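Local coordinates for transglutaminase-like domain-containing protein (Streptococcus suis, PDB 4XZ7) that probably acts as a transglutaminase, joining glutamine side chains to amines, and has antiphagocytic properties as a virulence factor, at residues B[12-17]-B[123-128]; B[20-25]-B[65-70]; B[71-76]-B[80-85]; B[90-93]-B[97-100]; B[148-151]-B[156-159]. One frame throughout, in Å; residues are numbered along the deposited sequence.

Contact 1: residues B[12-17]-B[123-128]; sequences NKIEVL and HALFKI
The backbones bearing Asn12 and Leu125 stay well apart, their CA atoms 8.2 Å from each other at the nearest pair, and no hydrogen bond spans the gap, so this approach is made by side chains. Leu125, just past the end of strand 121-124, makes both contacts, as the partner of Asn12 and of Ile14. CD1 of Leu125 lies 3.7 Å from CB of Asn12, and both methyls of Leu125 come close to CD1 of Ile14, CD2 at 4.0 Å. The Ile14 and Leu125 side chains run toward each other and touch tip to tip. On the isoleucine this follows from an extended CG1 arm: with chi2 at -170°, CD1 is carried as far from CA as the chain permits. From the Asn12 side chain it is CB that touches; the amide oxygen accepts a hydrogen bond from ND2 of Asn69. Only 130 Å² is buried, both sides counted, and all three touching residues remain partly exposed, so the contact is small and lies at the surface. Met156 touches both Asn12 and Leu125, and Ile68 lies against Ile14, extending the apolar patch. The arrangement is that of two beta sheets meeting through apolar side chains: strand 14-17 belongs to one mixed sheet, while Leu125 follows a strand of the next.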
# COMPACT_ATOMS: atom_id res chain seq x y z
N ASN B 12 -12.62 3.16 -43.07
CA ASN B 12 -12.30 4.19 -42.06
C ASN B 12 -10.87 4.15 -41.50
O ASN B 12 -10.38 3.10 -41.08
CB ASN B 12 -13.29 4.09 -40.89
CG ASN B 12 -14.72 4.33 -41.31
OD1 ASN B 12 -15.04 5.34 -41.95
ND2 ASN B 12 -15.61 3.41 -40.96
N LYS B 13 -10.20 5.31 -41.49
CA LYS B 13 -8.85 5.43 -40.94
C LYS B 13 -8.85 6.09 -39.56
O LYS B 13 -9.66 6.97 -39.27
CB LYS B 13 -7.95 6.20 -41.91
N ILE B 14 -7.93 5.66 -38.71
CA ILE B 14 -7.74 6.26 -37.39
C ILE B 14 -6.27 6.56 -37.12
O ILE B 14 -5.44 5.65 -37.04
CB ILE B 14 -8.26 5.34 -36.28
CG1 ILE B 14 -9.77 5.15 -36.41
CG2 ILE B 14 -7.90 5.90 -34.92
CD1 ILE B 14 -10.38 4.45 -35.23
N GLU B 15 -5.94 7.85 -37.00
CA GLU B 15 -4.60 8.25 -36.60
C GLU B 15 -4.55 8.41 -35.10
O GLU B 15 -5.52 8.88 -34.48
CB GLU B 15 -4.18 9.57 -37.26
CG GLU B 15 -4.19 9.57 -38.76
CD GLU B 15 -3.95 10.96 -39.32
OE1 GLU B 15 -2.85 11.51 -39.11
OE2 GLU B 15 -4.88 11.51 -39.95
N VAL B 16 -3.42 8.03 -34.53
CA VAL B 16 -3.18 8.19 -33.11
C VAL B 16 -2.04 9.18 -32.93
O VAL B 16 -0.91 8.90 -33.31
CB VAL B 16 -2.85 6.84 -32.45
CG1 VAL B 16 -2.60 7.00 -30.97
CG2 VAL B 16 -4.00 5.87 -32.69
N LEU B 17 -2.35 10.36 -32.38
CA LEU B 17 -1.35 11.44 -32.26
C LEU B 17 -1.15 11.83 -30.81
O LEU B 17 -1.98 11.52 -29.96
CB LEU B 17 -1.78 12.67 -33.06
CG LEU B 17 -2.24 12.52 -34.51
CD1 LEU B 17 -2.57 13.89 -35.06
CD2 LEU B 17 -1.16 11.88 -35.35
N HIS B 123 -9.28 -1.88 -28.97
CA HIS B 123 -10.43 -1.24 -29.60
C HIS B 123 -10.52 -1.61 -31.07
O HIS B 123 -9.52 -1.97 -31.70
CB HIS B 123 -10.35 0.28 -29.47
CG HIS B 123 -9.86 0.77 -28.14
ND1 HIS B 123 -10.70 0.99 -27.06
CD2 HIS B 123 -8.62 1.09 -27.71
CE1 HIS B 123 -9.99 1.42 -26.04
NE2 HIS B 123 -8.72 1.48 -26.40
N ALA B 124 -11.70 -1.50 -31.64
CA ALA B 124 -11.86 -1.87 -33.04
C ALA B 124 -13.12 -1.24 -33.61
O ALA B 124 -14.08 -1.00 -32.88
CB ALA B 124 -11.89 -3.39 -33.19
N LEU B 125 -13.10 -0.97 -34.91
CA LEU B 125 -14.27 -0.41 -35.59
C LEU B 125 -15.29 -1.49 -35.95
O LEU B 125 -16.37 -1.19 -36.46
CB LEU B 125 -13.85 0.35 -36.85
CG LEU B 125 -13.05 1.62 -36.55
CD1 LEU B 125 -12.50 2.19 -37.84
CD2 LEU B 125 -13.88 2.65 -35.81
N PHE B 126 -14.94 -2.74 -35.68
CA PHE B 126 -15.89 -3.84 -35.81
C PHE B 126 -16.18 -4.36 -34.42
O PHE B 126 -15.43 -4.11 -33.48
CB PHE B 126 -15.34 -4.95 -36.72
CG PHE B 126 -13.97 -5.42 -36.34
CD1 PHE B 126 -13.80 -6.44 -35.41
CD2 PHE B 126 -12.85 -4.84 -36.90
CE1 PHE B 126 -12.54 -6.86 -35.05
CE2 PHE B 126 -11.59 -5.27 -36.54
CZ PHE B 126 -11.43 -6.27 -35.61
N LYS B 127 -17.27 -5.10 -34.28
CA LYS B 127 -17.74 -5.50 -32.96
C LYS B 127 -16.80 -6.48 -32.31
O LYS B 127 -16.50 -7.54 -32.86
CB LYS B 127 -19.13 -6.12 -33.05
CG LYS B 127 -19.65 -6.58 -31.71
CD LYS B 127 -21.15 -6.85 -31.78
CE LYS B 127 -21.67 -7.32 -30.43
NZ LYS B 127 -23.11 -7.66 -30.50
N ILE B 128 -16.32 -6.10 -31.14
CA ILE B 128 -15.52 -6.99 -30.32
C ILE B 128 -16.05 -6.89 -28.91
O ILE B 128 -16.44 -5.80 -28.46
CB ILE B 128 -14.02 -6.64 -30.35
CG1 ILE B 128 -13.81 -5.18 -29.94
CG2 ILE B 128 -13.47 -6.89 -31.74
CD1 ILE B 128 -12.36 -4.79 -29.60

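Contact 2: residues B[20-25]-B[65-70]; sequences EAFSKK and FLVING
Phe22 and Phe65 meet where a helix packs on one face of a mixed beta sheet, helix 20-25 lying on strand 65-68 at an axis distance of 9.2 Å and an angle of 44°. Their rings form an offset stack, with centroids 4.8 Å apart and planes only 19° from parallel, although the two side chains cross at about a right angle. The displacement brings CB of Phe65 over one face of the Phe22 ring, toward the rim, in a CH-pi contact 3.7 Å from the centroid, while CG and CD2 of Phe65 lie near CG and CD2 of Phe22. Phe22 reaches this place because its CG swings to the far side of CB from its own nitrogen (chi1 -171°), directing the ring off the helix toward the strand. Val67, on the same side of the strand, closes the edge of the Phe22 ring with CG2. All these residues are buried, and no hydrogen bond links the segments. Ile82 of the adjacent strand touches both phenylalanines, and Trp19 meets the Phe65 ring at a steep tilt. The tightest approach is CD1 of Phe22 to CB of Phe65, at 3.4 Å.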
# COMPACT_ATOMS: atom_id res chain seq x y z
N GLU B 20 1.08 17.34 -29.01
CA GLU B 20 1.76 18.33 -29.86
C GLU B 20 1.18 18.35 -31.29
O GLU B 20 0.69 19.40 -31.79
CB GLU B 20 3.26 18.02 -29.88
CG GLU B 20 4.14 18.97 -30.66
CD GLU B 20 5.62 18.57 -30.60
OE1 GLU B 20 6.43 19.13 -31.38
OE2 GLU B 20 5.98 17.71 -29.76
N ALA B 21 1.22 17.19 -31.93
CA ALA B 21 0.67 17.01 -33.27
C ALA B 21 -0.84 17.30 -33.32
O ALA B 21 -1.33 18.06 -34.19
CB ALA B 21 0.95 15.59 -33.76
N PHE B 22 -1.56 16.73 -32.36
CA PHE B 22 -3.01 16.92 -32.32
C PHE B 22 -3.36 18.40 -32.20
O PHE B 22 -4.21 18.89 -32.93
CB PHE B 22 -3.65 16.16 -31.15
CG PHE B 22 -5.15 16.15 -31.20
CD1 PHE B 22 -5.82 15.28 -32.06
CD2 PHE B 22 -5.89 17.01 -30.41
CE1 PHE B 22 -7.21 15.26 -32.10
CE2 PHE B 22 -7.29 17.00 -30.45
CZ PHE B 22 -7.94 16.12 -31.31
N SER B 23 -2.68 19.08 -31.29
CA SER B 23 -2.84 20.52 -31.08
C SER B 23 -2.66 21.27 -32.38
O SER B 23 -3.47 22.16 -32.69
CB SER B 23 -1.85 21.04 -30.03
OG SER B 23 -2.23 22.31 -29.55
N LYS B 24 -1.63 20.92 -33.15
CA LYS B 24 -1.47 21.52 -34.48
C LYS B 24 -2.74 21.37 -35.33
O LYS B 24 -3.28 22.36 -35.90
CB LYS B 24 -0.30 20.91 -35.25
CG LYS B 24 1.07 21.13 -34.62
CD LYS B 24 2.16 21.13 -35.69
CE LYS B 24 3.51 20.72 -35.12
NZ LYS B 24 3.51 19.28 -34.75
N LYS B 25 -3.23 20.14 -35.42
CA LYS B 25 -4.43 19.90 -36.22
C LYS B 25 -5.66 20.65 -35.67
O LYS B 25 -6.54 21.10 -36.42
CB LYS B 25 -4.72 18.40 -36.31
CG LYS B 25 -3.64 17.59 -37.02
CD LYS B 25 -4.26 16.73 -38.11
CE LYS B 25 -3.24 15.80 -38.74
NZ LYS B 25 -3.90 14.79 -39.61
N PHE B 65 -4.45 10.98 -28.74
CA PHE B 65 -5.64 11.60 -29.28
C PHE B 65 -5.93 10.91 -30.59
O PHE B 65 -5.01 10.50 -31.28
CB PHE B 65 -5.41 13.11 -29.47
CG PHE B 65 -5.18 13.85 -28.19
CD1 PHE B 65 -3.93 13.88 -27.60
CD2 PHE B 65 -6.24 14.49 -27.54
CE1 PHE B 65 -3.71 14.54 -26.40
CE2 PHE B 65 -6.04 15.15 -26.34
CZ PHE B 65 -4.78 15.17 -25.77
N LEU B 66 -7.21 10.78 -30.93
CA LEU B 66 -7.59 10.13 -32.18
C LEU B 66 -8.02 11.14 -33.22
O LEU B 66 -8.77 12.08 -32.92
CB LEU B 66 -8.72 9.13 -31.96
CG LEU B 66 -8.43 7.98 -31.01
CD1 LEU B 66 -9.50 6.93 -31.17
CD2 LEU B 66 -7.06 7.39 -31.32
N VAL B 67 -7.57 10.94 -34.45
CA VAL B 67 -8.12 11.67 -35.58
C VAL B 67 -8.77 10.64 -36.49
O VAL B 67 -8.14 9.67 -36.89
CB VAL B 67 -7.05 12.47 -36.34
CG1 VAL B 67 -7.68 13.25 -37.48
CG2 VAL B 67 -6.32 13.42 -35.40
N ILE B 68 -10.05 10.82 -36.79
CA ILE B 68 -10.78 9.81 -37.55
C ILE B 68 -11.27 10.35 -38.88
O ILE B 68 -12.09 11.28 -38.92
CB ILE B 68 -11.97 9.26 -36.73
CG1 ILE B 68 -11.44 8.68 -35.42
CG2 ILE B 68 -12.73 8.20 -37.53
CD1 ILE B 68 -12.48 8.15 -34.53
N ASN B 69 -10.77 9.76 -39.96
CA ASN B 69 -11.09 10.22 -41.32
C ASN B 69 -10.79 11.72 -41.48
O ASN B 69 -11.57 12.46 -42.09
CB ASN B 69 -12.55 9.93 -41.68
CG ASN B 69 -12.85 8.43 -41.76
OD1 ASN B 69 -11.95 7.60 -41.66
ND2 ASN B 69 -14.12 8.09 -41.95
N GLY B 70 -9.67 12.15 -40.91
CA GLY B 70 -9.24 13.53 -41.02
C GLY B 70 -9.87 14.47 -40.01
O GLY B 70 -9.53 15.65 -39.96

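Contact 3: residues B[71-76]-B[80-85]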
# COMPACT_ATOMS: atom_id res chain seq x y z
N LYS B 71 -10.79 13.96 -39.20
CA LYS B 71 -11.49 14.84 -38.26
C LYS B 71 -10.94 14.80 -36.84
O LYS B 71 -10.77 13.73 -36.25
CB LYS B 71 -12.98 14.49 -38.24
CG LYS B 71 -13.66 14.67 -39.59
CD LYS B 71 -15.16 14.72 -39.42
CE LYS B 71 -15.63 13.74 -38.35
NZ LYS B 71 -17.06 13.97 -37.99
N VAL B 72 -10.70 15.98 -36.29
CA VAL B 72 -10.16 16.09 -34.93
C VAL B 72 -11.26 16.01 -33.86
O VAL B 72 -10.98 15.75 -32.70
CB VAL B 72 -9.35 17.41 -34.77
CG1 VAL B 72 -8.08 17.36 -35.62
CG2 VAL B 72 -10.19 18.61 -35.14
N THR B 73 -12.51 16.25 -34.26
CA THR B 73 -13.63 16.13 -33.34
C THR B 73 -14.82 15.41 -33.95
O THR B 73 -14.96 15.33 -35.16
CB THR B 73 -14.12 17.50 -32.83
OG1 THR B 73 -14.57 18.30 -33.94
CG2 THR B 73 -13.02 18.24 -32.08
N GLN B 74 -15.67 14.89 -33.06
CA GLN B 74 -16.95 14.28 -33.39
C GLN B 74 -18.09 15.19 -32.92
O GLN B 74 -18.12 15.64 -31.78
CB GLN B 74 -17.07 12.90 -32.71
CG GLN B 74 -15.94 11.94 -33.08
CD GLN B 74 -15.98 11.55 -34.57
OE1 GLN B 74 -17.05 11.21 -35.10
NE2 GLN B 74 -14.82 11.61 -35.23
N ASN B 75 -19.03 15.47 -33.82
CA ASN B 75 -20.12 16.37 -33.50
C ASN B 75 -21.14 15.55 -32.73
O ASN B 75 -21.78 14.67 -33.30
CB ASN B 75 -20.72 16.98 -34.78
CG ASN B 75 -21.87 17.94 -34.51
OD1 ASN B 75 -21.85 18.70 -33.56
ND2 ASN B 75 -22.90 17.88 -35.37
N ILE B 76 -21.26 15.76 -31.43
CA ILE B 76 -22.24 14.99 -30.69
C ILE B 76 -23.13 15.95 -29.92
O ILE B 76 -22.64 16.76 -29.14
CB ILE B 76 -21.58 13.98 -29.75
CG1 ILE B 76 -20.73 12.98 -30.56
CG2 ILE B 76 -22.63 13.22 -28.96
CD1 ILE B 76 -20.04 11.94 -29.71
N PRO B 80 -18.47 19.73 -30.06
CA PRO B 80 -17.30 18.96 -30.50
C PRO B 80 -16.73 18.09 -29.39
O PRO B 80 -16.50 18.53 -28.24
CB PRO B 80 -16.30 20.04 -30.96
CG PRO B 80 -16.85 21.37 -30.48
CD PRO B 80 -18.31 21.19 -30.21
N HIS B 81 -16.54 16.82 -29.74
CA HIS B 81 -15.99 15.85 -28.82
C HIS B 81 -14.63 15.37 -29.31
O HIS B 81 -14.48 14.98 -30.47
CB HIS B 81 -16.93 14.65 -28.65
CG HIS B 81 -18.14 14.92 -27.82
ND1 HIS B 81 -19.06 15.90 -28.13
CD2 HIS B 81 -18.59 14.34 -26.68
CE1 HIS B 81 -20.02 15.91 -27.21
NE2 HIS B 81 -19.75 14.98 -26.32
N ILE B 82 -13.64 15.40 -28.43
CA ILE B 82 -12.33 14.84 -28.73
C ILE B 82 -12.26 13.43 -28.18
O ILE B 82 -12.69 13.18 -27.07
CB ILE B 82 -11.21 15.72 -28.15
CG1 ILE B 82 -11.23 17.08 -28.86
CG2 ILE B 82 -9.85 15.01 -28.29
CD1 ILE B 82 -10.38 18.14 -28.21
N LEU B 83 -11.75 12.49 -28.98
CA LEU B 83 -11.60 11.11 -28.54
C LEU B 83 -10.17 10.85 -28.12
O LEU B 83 -9.25 11.11 -28.89
CB LEU B 83 -11.97 10.13 -29.65
CG LEU B 83 -13.42 9.69 -29.91
CD1 LEU B 83 -14.40 10.75 -29.54
CD2 LEU B 83 -13.55 9.36 -31.39
N VAL B 84 -9.97 10.29 -26.93
CA VAL B 84 -8.64 9.91 -26.49
C VAL B 84 -8.63 8.47 -26.00
O VAL B 84 -9.68 7.88 -25.79
CB VAL B 84 -8.13 10.81 -25.36
CG1 VAL B 84 -8.13 12.24 -25.80
CG2 VAL B 84 -9.03 10.63 -24.12
N MET B 85 -7.44 7.91 -25.79
CA MET B 85 -7.35 6.58 -25.19
C MET B 85 -6.03 6.44 -24.45
O MET B 85 -5.08 7.14 -24.78
CB MET B 85 -7.51 5.49 -26.25
CG MET B 85 -6.32 5.34 -27.16
SD MET B 85 -6.47 4.01 -28.38
CE MET B 85 -4.87 4.19 -29.14
O HOH W 1 -10.99 13.15 -31.58
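The carbonyl oxygen of His81 is approached by two groups of the facing segment: it accepts a hydrogen bond from N of Gln74 at 2.9 Å, in the carbonyl plane and on a lone pair, and a weaker C-H...O contact from CA of Thr73 at 3.2 Å. This is a beta hairpin of strands 74-76 and 79-86. Gln74 and His81 form its antiparallel hydrogen-bonded pair, completed by N of His81 to O of Gln74 at 2.8 Å, a more bent bond (146° at the hydrogen) whose donor is tilted from the carbonyl plane. Asn75 and Pro80 make the next, non-hydrogen-bonded pair. In the other direction the chains separate, and a water takes over: it donates to O of Val72 and accepts from N of Leu83, each at 2.8 Å. Thr73 lies alongside Pro80 and presents CG2 to CG1 of Ile82, while Gln74 bends at chi2 and sets CG against the methyls of Leu83, its OE1 being engaged by N of Asn154. The His81 imidazole, whose ND1 is bonded to O of Phe79, has Ile76 over one face, with CB of Ile76 3.7 Å from the ring centroid and 22° off its normal.

Contact 4: residues B[90-93]-B[97-100]; sequences VIAH and DYHN
A tight strand-to-helix connection is closed here: the first turn of helix 95-101 folds back on Ala92 and His93, and Asp97 takes hold of the backbone at His93. The bond runs from N of His93 to OD2 of Asp97, 3.1 Å long and nearly straight at 167°, and it uses the anti lone pair of that oxygen, the one facing away from OD1. Asp97 is set up for this by a CG lying opposite its own nitrogen (chi1 -178°), which sends the carboxylate out from the helix toward the backbone of His93. The same OD2 comes within 3.4 Å of CA of Ala92 and sits 3.7 Å above the plane of the His93 ring, toward its rim, with ring and carboxylate planes 27° apart. Beside this polar point is a small apolar one. CB of Ala92 rests 3.8 Å from CB of Tyr98 and near the plane of the Tyr98 ring, at its edge; the phenol then leads away to a hydrogen bond with NE2 of His161. Asn94 OD1 accepts from N of Asp97, adding a second bond to the turn. A carboxylate in the first turn may be somewhat stabilised by the N-terminal end of the helix, and its nearness to the imidazole, with OD2 of Asp97 4.4 Å from ND1 of His93, may slightly favour a protonated histidine.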
# COMPACT_ATOMS: atom_id res chain seq x y z
N VAL B 90 -4.27 -0.67 -27.56
CA VAL B 90 -4.06 -0.92 -28.97
C VAL B 90 -5.36 -0.89 -29.78
O VAL B 90 -6.46 -1.20 -29.29
CB VAL B 90 -3.31 -2.25 -29.22
CG1 VAL B 90 -2.42 -2.61 -28.02
CG2 VAL B 90 -4.25 -3.36 -29.58
N ILE B 91 -5.24 -0.47 -31.03
CA ILE B 91 -6.36 -0.49 -31.95
C ILE B 91 -6.16 -1.58 -32.99
O ILE B 91 -5.19 -1.55 -33.74
CB ILE B 91 -6.52 0.85 -32.65
CG1 ILE B 91 -6.88 1.93 -31.63
CG2 ILE B 91 -7.56 0.73 -33.78
CD1 ILE B 91 -7.13 3.28 -32.23
N ALA B 92 -7.06 -2.56 -33.03
CA ALA B 92 -6.96 -3.64 -34.01
C ALA B 92 -7.30 -3.12 -35.39
O ALA B 92 -8.32 -2.47 -35.59
CB ALA B 92 -7.87 -4.80 -33.64
N HIS B 93 -6.43 -3.42 -36.35
CA HIS B 93 -6.57 -2.90 -37.70
C HIS B 93 -7.67 -3.62 -38.46
O HIS B 93 -8.47 -2.99 -39.14
CB HIS B 93 -5.24 -3.00 -38.44
CG HIS B 93 -4.11 -2.34 -37.71
ND1 HIS B 93 -4.29 -1.22 -36.93
CD2 HIS B 93 -2.80 -2.65 -37.64
CE1 HIS B 93 -3.13 -0.86 -36.41
NE2 HIS B 93 -2.21 -1.71 -36.82
N ASP B 97 -5.92 -9.32 -37.17
CA ASP B 97 -5.07 -8.68 -36.17
C ASP B 97 -5.67 -8.85 -34.77
O ASP B 97 -4.97 -9.18 -33.80
CB ASP B 97 -4.90 -7.20 -36.51
CG ASP B 97 -3.97 -6.47 -35.55
OD1 ASP B 97 -2.98 -7.07 -35.08
OD2 ASP B 97 -4.24 -5.27 -35.28
N TYR B 98 -6.98 -8.61 -34.66
CA TYR B 98 -7.64 -8.71 -33.36
C TYR B 98 -7.49 -10.11 -32.80
O TYR B 98 -7.16 -10.30 -31.63
CB TYR B 98 -9.12 -8.34 -33.48
CG TYR B 98 -9.93 -8.70 -32.26
CD1 TYR B 98 -9.88 -7.92 -31.11
CD2 TYR B 98 -10.76 -9.81 -32.25
CE1 TYR B 98 -10.63 -8.24 -29.99
CE2 TYR B 98 -11.50 -10.15 -31.15
CZ TYR B 98 -11.44 -9.36 -30.02
OH TYR B 98 -12.18 -9.70 -28.92
N HIS B 99 -7.68 -11.11 -33.66
CA HIS B 99 -7.65 -12.48 -33.18
C HIS B 99 -6.22 -12.91 -32.87
O HIS B 99 -5.99 -13.66 -31.92
CB HIS B 99 -8.34 -13.41 -34.18
CG HIS B 99 -9.82 -13.19 -34.25
ND1 HIS B 99 -10.42 -12.50 -35.29
CD2 HIS B 99 -10.81 -13.50 -33.39
CE1 HIS B 99 -11.72 -12.43 -35.08
NE2 HIS B 99 -11.99 -13.03 -33.93
N ASN B 100 -5.25 -12.40 -33.61
CA ASN B 100 -3.87 -12.58 -33.21
C ASN B 100 -3.67 -12.07 -31.79
O ASN B 100 -3.04 -12.72 -30.95
CB ASN B 100 -2.92 -11.86 -34.16
CG ASN B 100 -2.92 -12.46 -35.54
OD1 ASN B 100 -3.21 -13.64 -35.72
ND2 ASN B 100 -2.59 -11.64 -36.54

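Contact 5: residues B[148-151]-B[156-159]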
# COMPACT_ATOMS: atom_id res chain seq x y z
N ASN B 148 -16.60 -4.56 -21.35
CA ASN B 148 -17.01 -4.24 -22.71
C ASN B 148 -17.61 -2.85 -22.76
O ASN B 148 -18.37 -2.48 -21.89
CB ASN B 148 -18.05 -5.25 -23.21
CG ASN B 148 -17.52 -6.66 -23.24
OD1 ASN B 148 -16.32 -6.89 -23.51
ND2 ASN B 148 -18.40 -7.63 -22.97
N SER B 149 -17.30 -2.08 -23.80
CA SER B 149 -18.06 -0.85 -24.00
C SER B 149 -17.91 -0.37 -25.41
O SER B 149 -17.06 -0.85 -26.15
CB SER B 149 -17.61 0.25 -23.03
OG SER B 149 -16.27 0.58 -23.26
N LEU B 150 -18.73 0.60 -25.79
CA LEU B 150 -18.68 1.11 -27.15
C LEU B 150 -19.02 2.59 -27.13
O LEU B 150 -19.60 3.10 -26.17
CB LEU B 150 -19.63 0.31 -28.07
CG LEU B 150 -21.13 0.21 -27.73
CD1 LEU B 150 -21.92 1.47 -28.09
CD2 LEU B 150 -21.79 -0.97 -28.43
N LYS B 151 -18.63 3.30 -28.18
CA LYS B 151 -19.11 4.64 -28.41
C LYS B 151 -19.59 4.72 -29.84
O LYS B 151 -18.84 4.37 -30.77
CB LYS B 151 -18.02 5.70 -28.20
CG LYS B 151 -17.32 5.66 -26.85
CD LYS B 151 -18.09 6.43 -25.85
CE LYS B 151 -17.30 6.55 -24.55
NZ LYS B 151 -18.29 6.68 -23.41
N MET B 156 -19.84 5.84 -37.47
CA MET B 156 -19.26 4.56 -37.10
C MET B 156 -19.34 4.31 -35.59
O MET B 156 -19.71 5.20 -34.83
CB MET B 156 -17.80 4.50 -37.57
CG MET B 156 -16.86 5.36 -36.76
SD MET B 156 -15.33 5.71 -37.67
CE MET B 156 -15.93 6.85 -38.90
N THR B 157 -18.99 3.10 -35.17
CA THR B 157 -19.02 2.67 -33.78
C THR B 157 -17.67 2.10 -33.38
O THR B 157 -17.11 1.29 -34.12
CB THR B 157 -20.12 1.62 -33.54
OG1 THR B 157 -21.38 2.15 -33.97
CG2 THR B 157 -20.20 1.23 -32.09
N ILE B 158 -17.16 2.52 -32.23
CA ILE B 158 -15.88 2.02 -31.73
C ILE B 158 -16.14 1.13 -30.53
O ILE B 158 -16.78 1.56 -29.58
CB ILE B 158 -14.93 3.16 -31.32
CG1 ILE B 158 -14.62 4.06 -32.52
CG2 ILE B 158 -13.64 2.60 -30.77
CD1 ILE B 158 -13.79 5.29 -32.18
N TYR B 159 -15.65 -0.10 -30.59
CA TYR B 159 -15.87 -1.10 -29.55
C TYR B 159 -14.59 -1.31 -28.78
O TYR B 159 -13.52 -1.22 -29.35
CB TYR B 159 -16.33 -2.45 -30.14
CG TYR B 159 -17.61 -2.36 -30.96
CD1 TYR B 159 -18.83 -2.67 -30.38
CD2 TYR B 159 -17.59 -1.97 -32.30
CE1 TYR B 159 -19.99 -2.61 -31.11
CE2 TYR B 159 -18.74 -1.91 -33.04
CZ TYR B 159 -19.94 -2.22 -32.44
OH TYR B 159 -21.10 -2.15 -33.18
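The phenol ring of Tyr159 has CG2 of Thr157 over one face, 3.4 Å above its plane and toward the rim, while CD2 of Leu150 approaches obliquely from the facing strand, 3.6 Å from CE1 of Tyr159. Leu150 and Tyr159 lie side by side, pointing the same way, as the antiparallel non-hydrogen-bonded pair of a beta hairpin. Leu150 holds its CG in the crowded position between the backbone nitrogen and the carbonyl carbon (chi1 57°), and from there CD2 reaches the ring. The next pair, Lys151 and Ile158, supplies both hydrogen bonds: N of Lys151 to O of Ile158 at 2.9 Å, and N of Ile158 to O of Lys151 at 2.9 Å with an angle of 171° at the hydrogen. The oxygen of Ile158 also receives a C-H...O contact from CA of Leu150 at 3.1 Å. Lys151 shares the Ile158 face of the sheet, but its chain bends away, and NZ bonds to O of Phe43. On that face Ile158 is buried against Ile68 of strand 63-68, in the other mixed sheet, and touches Leu125. Strand 157-167 thus pairs here with 149-152, while a backbone bond from Tyr159 to Ala124 joins it to strand 121-124.

Overall arrangement
In this fragment of a longer protein, followed from the N terminus, contact 1 closes the longest loop, bringing 12-17 against 123-128, and contacts 2, 3 and 4 nest within it one after another; contact 5 follows in series, and none of the loops cross. Contacts 2 and 3 both involve the first mixed sheet: contact 2 lays helix 19-29 on strand 63-68, contact 3 forms the hairpin 74-76/79-86, and strand 63-68 sits between 14-17 and 79-86. Contacts 4 and 5 belong to the second sheet, where strand 121-124 pairs with both 90-91 and 157-167. Contact 1 spans the two sheets, as do Leu83 and Ile68 packing on Ile158.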